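Long-range contact in N-acetyltransferase (PDB 6GTQ), which probably transfers an acetyl group from acetyl-coenzyme A to an amine, as a member of the GNAT acetyltransferase family: residues 11-21 against 34-43. The protein carries 1 engineered substitution. Sequence-based numbering, arbitrary orientation.
Sequences ILTDDADYDLQ and LTTHLVRQHR
Leu12 and Leu20, from the loop after strand 8-11 of this GNAT-family chain, pack against helices 28-36 and 38-43, which precede strand 48-53. Leu12 CB makes a CH-pi contact over the centre of the His42 ring, 3.8 Å from the centroid and 7° off the normal, while Ile11 CG1 meets His42 CE1 at the ring edge, 3.6 Å away. With Leu12 CG anti to the backbone N (chi1 -164°), CD2 stays against the CG-CD2 side of the His42 ring and also meets Val39, while CD1 reaches on to Leu38 CD2 at 3.9 Å. His42 ND1 accepts a hydrogen bond from the backbone N of Ala49, which helps hold the ring's orientation. At the other end Leu20 crosses Leu34 at about a right angle, Leu20 CB lying 4.0 Å from Leu34 CD2, and the Thr35 methyl CG2 comes to 3.5 Å from Leu20 O. On the solvent-exposed side the extended Arg43 side chain bridges to the loop through water: its NH2 donates to water 1 at 2.8 Å, and this water lies within hydrogen-bonding distance of Thr13 O (2.7 Å) and Ala16 O, though it need not serve both. Val39 CG1, one turn earlier on the same helix, lies off-centre over one face of the guanidinium. Beneath this layer, Leu12 and Leu38 rest on Ile51, while Leu20 touches Val61 and Leu34 Tyr64, joining loop and helices to strands 48-53 and 61-74, next to outermost strand 8-11.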
loop_
_atom_site.group_PDB
_atom_site.type_symbol
_atom_site.label_atom_id
_atom_site.label_comp_id
_atom_site.label_asym_id
_atom_site.label_seq_id
_atom_site.Cartn_x
_atom_site.Cartn_y
_atom_site.Cartn_z
ATOM N N ILE A 11 9.367 -4.225 8.003
ATOM C CA ILE A 11 9.533 -2.773 8.066
ATOM C C ILE A 11 11.043 -2.503 8.047
ATOM O O ILE A 11 11.808 -3.306 8.589
ATOM C CB ILE A 11 8.801 -2.141 9.297
ATOM C CG1 ILE A 11 8.857 -0.596 9.245
ATOM C CG2 ILE A 11 9.280 -2.708 10.668
ATOM C CD1 ILE A 11 7.816 0.100 10.012
ATOM N N LEU A 12 11.469 -1.411 7.392
ATOM C CA LEU A 12 12.873 -1.015 7.301
ATOM C C LEU A 12 13.489 -0.993 8.701
ATOM O O LEU A 12 12.882 -0.438 9.604
ATOM C CB LEU A 12 12.984 0.364 6.620
ATOM C CG LEU A 12 14.370 0.765 6.109
ATOM C CD1 LEU A 12 14.622 0.222 4.723
ATOM C CD2 LEU A 12 14.531 2.259 6.091
ATOM N N THR A 13 14.630 -1.677 8.898
ATOM C CA THR A 13 15.309 -1.763 10.203
ATOM C C THR A 13 16.277 -0.590 10.380
ATOM O O THR A 13 17.203 -0.421 9.586
ATOM C CB THR A 13 15.953 -3.150 10.409
ATOM O OG1 THR A 13 15.019 -4.173 10.056
ATOM C CG2 THR A 13 16.442 -3.368 11.835
ATOM N N ASP A 14 16.049 0.202 11.437
ATOM C CA ASP A 14 16.764 1.423 11.829
ATOM C C ASP A 14 18.308 1.375 11.783
ATOM O O ASP A 14 18.926 2.385 11.424
ATOM C CB ASP A 14 16.310 1.868 13.224
ATOM C CG ASP A 14 14.867 2.319 13.256
ATOM O OD1 ASP A 14 14.560 3.373 12.650
ATOM O OD2 ASP A 14 14.043 1.618 13.876
ATOM N N ASP A 15 18.927 0.244 12.159
ATOM C CA ASP A 15 20.390 0.161 12.164
ATOM C C ASP A 15 20.936 -0.978 11.277
ATOM O O ASP A 15 22.015 -1.509 11.541
ATOM C CB ASP A 15 20.909 0.081 13.610
ATOM C CG ASP A 15 20.651 1.355 14.399
ATOM O OD1 ASP A 15 19.521 1.516 14.918
ATOM O OD2 ASP A 15 21.573 2.196 14.487
ATOM N N ALA A 16 20.212 -1.307 10.196
ATOM C CA ALA A 16 20.591 -2.347 9.244
ATOM C C ALA A 16 21.002 -1.763 7.888
ATOM O O ALA A 16 20.595 -0.648 7.549
ATOM C CB ALA A 16 19.435 -3.321 9.062
ATOM N N ASP A 17 21.805 -2.532 7.118
ATOM C CA ASP A 17 22.265 -2.194 5.765
ATOM C C ASP A 17 21.538 -3.050 4.719
ATOM O O ASP A 17 21.327 -4.251 4.925
ATOM C CB ASP A 17 23.791 -2.335 5.629
ATOM C CG ASP A 17 24.606 -1.289 6.369
ATOM O OD1 ASP A 17 24.115 -0.152 6.528
ATOM O OD2 ASP A 17 25.748 -1.601 6.765
ATOM N N TYR A 18 21.153 -2.417 3.599
ATOM C CA TYR A 18 20.391 -3.034 2.515
ATOM C C TYR A 18 21.076 -2.949 1.153
ATOM O O TYR A 18 21.751 -1.958 0.866
ATOM C CB TYR A 18 19.012 -2.368 2.442
ATOM C CG TYR A 18 18.118 -2.690 3.617
ATOM C CD1 TYR A 18 18.139 -1.911 4.773
ATOM C CD2 TYR A 18 17.241 -3.773 3.576
ATOM C CE1 TYR A 18 17.319 -2.209 5.863
ATOM C CE2 TYR A 18 16.408 -4.073 4.654
ATOM C CZ TYR A 18 16.455 -3.292 5.797
ATOM O OH TYR A 18 15.635 -3.600 6.855
ATOM N N ASP A 19 20.892 -3.989 0.307
ATOM C CA ASP A 19 21.423 -3.997 -1.054
ATOM C C ASP A 19 20.313 -3.466 -1.960
ATOM O O ASP A 19 19.348 -4.171 -2.261
ATOM C CB ASP A 19 21.942 -5.381 -1.472
ATOM C CG ASP A 19 22.771 -5.336 -2.741
ATOM O OD1 ASP A 19 23.794 -4.603 -2.761
ATOM O OD2 ASP A 19 22.406 -6.032 -3.710
ATOM N N LEU A 20 20.413 -2.185 -2.326
ATOM C CA LEU A 20 19.399 -1.534 -3.167
ATOM C C LEU A 20 19.812 -1.094 -4.582
ATOM O O LEU A 20 18.982 -1.079 -5.490
ATOM C CB LEU A 20 18.815 -0.324 -2.427
ATOM C CG LEU A 20 18.015 -0.568 -1.146
ATOM C CD1 LEU A 20 18.545 -1.775 -0.388
ATOM C CD2 LEU A 20 18.048 0.669 -0.264
ATOM N N GLN A 21 21.079 -0.735 -4.770
ATOM C CA GLN A 21 21.573 -0.287 -6.079
ATOM C C GLN A 21 21.111 -1.111 -7.288
ATOM O O GLN A 21 20.797 -0.523 -8.324
ATOM C CB GLN A 21 23.108 -0.167 -6.085
ATOM C CG GLN A 21 23.657 1.031 -5.281
ATOM C CD GLN A 21 23.143 2.405 -5.688
ATOM O OE1 GLN A 21 22.865 3.263 -4.839
ATOM N NE2 GLN A 21 23.012 2.654 -6.986
ATOM N N LEU A 34 13.994 4.796 -3.979
ATOM C CA LEU A 34 14.540 3.751 -3.125
ATOM C C LEU A 34 16.025 3.943 -2.811
ATOM O O LEU A 34 16.430 3.780 -1.656
ATOM C CB LEU A 34 14.289 2.360 -3.745
ATOM C CG LEU A 34 14.820 1.159 -2.954
ATOM C CD1 LEU A 34 13.930 0.821 -1.766
ATOM C CD2 LEU A 34 15.032 -0.028 -3.836
ATOM N N THR A 35 16.830 4.278 -3.825
ATOM C CA THR A 35 18.282 4.379 -3.663
ATOM C C THR A 35 18.790 5.747 -3.150
ATOM O O THR A 35 19.980 5.840 -2.839
ATOM C CB THR A 35 18.992 3.958 -4.966
ATOM O OG1 THR A 35 18.393 4.632 -6.075
ATOM C CG2 THR A 35 18.945 2.448 -5.195
ATOM N N THR A 36 17.926 6.786 -3.035
ATOM C CA THR A 36 18.377 8.112 -2.564
ATOM C C THR A 36 17.469 8.784 -1.504
ATOM O O THR A 36 17.937 9.699 -0.820
ATOM C CB THR A 36 18.626 9.106 -3.751
ATOM O OG1 THR A 36 17.423 9.349 -4.477
ATOM C CG2 THR A 36 19.730 8.664 -4.707
ATOM N N HIS A 37 16.187 8.367 -1.371
ATOM C CA HIS A 37 15.258 9.053 -0.454
ATOM C C HIS A 37 14.518 8.187 0.563
ATOM O O HIS A 37 14.214 8.700 1.642
ATOM C CB HIS A 37 14.228 9.887 -1.251
ATOM C CG HIS A 37 14.833 11.066 -1.949
ATOM N ND1 HIS A 37 15.243 12.190 -1.247
ATOM C CD2 HIS A 37 15.128 11.239 -3.257
ATOM C CE1 HIS A 37 15.762 13.009 -2.148
ATOM N NE2 HIS A 37 15.714 12.481 -3.372
ATOM N N LEU A 38 14.203 6.921 0.234
ATOM C CA LEU A 38 13.438 6.007 1.094
ATOM C C LEU A 38 13.981 5.861 2.521
ATOM O O LEU A 38 13.214 6.037 3.473
ATOM C CB LEU A 38 13.267 4.614 0.439
ATOM C CG LEU A 38 12.482 3.575 1.258
ATOM C CD1 LEU A 38 11.497 2.836 0.411
ATOM C CD2 LEU A 38 13.407 2.593 1.932
ATOM N N VAL A 39 15.269 5.492 2.666
ATOM C CA VAL A 39 15.911 5.270 3.964
ATOM C C VAL A 39 15.897 6.553 4.829
ATOM O O VAL A 39 15.527 6.474 6.002
ATOM C CB VAL A 39 17.327 4.634 3.820
ATOM C CG1 VAL A 39 18.006 4.470 5.170
ATOM C CG2 VAL A 39 17.258 3.286 3.103
ATOM N N ARG A 40 16.250 7.725 4.256
ATOM C CA ARG A 40 16.263 8.953 5.053
ATOM C C ARG A 40 14.859 9.414 5.432
ATOM O O ARG A 40 14.674 9.839 6.564
ATOM C CB ARG A 40 17.107 10.080 4.424
ATOM C CG ARG A 40 16.521 10.796 3.217
ATOM C CD ARG A 40 17.403 11.953 2.782
ATOM N NE ARG A 40 17.747 12.836 3.898
ATOM C CZ ARG A 40 17.959 14.142 3.792
ATOM N NH1 ARG A 40 18.265 14.860 4.864
ATOM N NH2 ARG A 40 17.855 14.745 2.614
ATOM N N GLN A 41 13.864 9.253 4.539
ATOM C CA GLN A 41 12.476 9.627 4.832
ATOM C C GLN A 41 11.833 8.741 5.892
ATOM O O GLN A 41 11.059 9.243 6.702
ATOM C CB GLN A 41 11.635 9.706 3.563
ATOM C CG GLN A 41 11.962 10.981 2.793
ATOM C CD GLN A 41 11.112 11.235 1.592
ATOM O OE1 GLN A 41 10.003 10.705 1.433
ATOM N NE2 GLN A 41 11.619 12.082 0.727
ATOM N N HIS A 42 12.200 7.450 5.933
ATOM C CA HIS A 42 11.731 6.519 6.953
ATOM C C HIS A 42 12.368 6.911 8.288
ATOM O O HIS A 42 11.656 7.199 9.248
ATOM C CB HIS A 42 12.075 5.070 6.572
ATOM C CG HIS A 42 11.707 4.052 7.615
ATOM N ND1 HIS A 42 10.502 3.382 7.572
ATOM C CD2 HIS A 42 12.414 3.606 8.678
ATOM C CE1 HIS A 42 10.505 2.566 8.612
ATOM N NE2 HIS A 42 11.631 2.673 9.314
ATOM N N ARG A 43 13.710 6.983 8.330
ATOM C CA ARG A 43 14.439 7.355 9.544
ATOM C C ARG A 43 14.107 8.755 10.066
ATOM O O ARG A 43 14.190 8.966 11.278
ATOM C CB ARG A 43 15.937 7.186 9.350
ATOM C CG ARG A 43 16.393 5.738 9.226
ATOM C CD ARG A 43 17.722 5.776 8.538
ATOM N NE ARG A 43 18.492 4.540 8.631
ATOM C CZ ARG A 43 19.821 4.508 8.590
ATOM N NH1 ARG A 43 20.517 5.637 8.499
ATOM N NH2 ARG A 43 20.466 3.354 8.669
HETATM O O HOH W 1 18.385 1.604 8.163
HETATM O O HOH W 2 22.605 1.626 8.925
#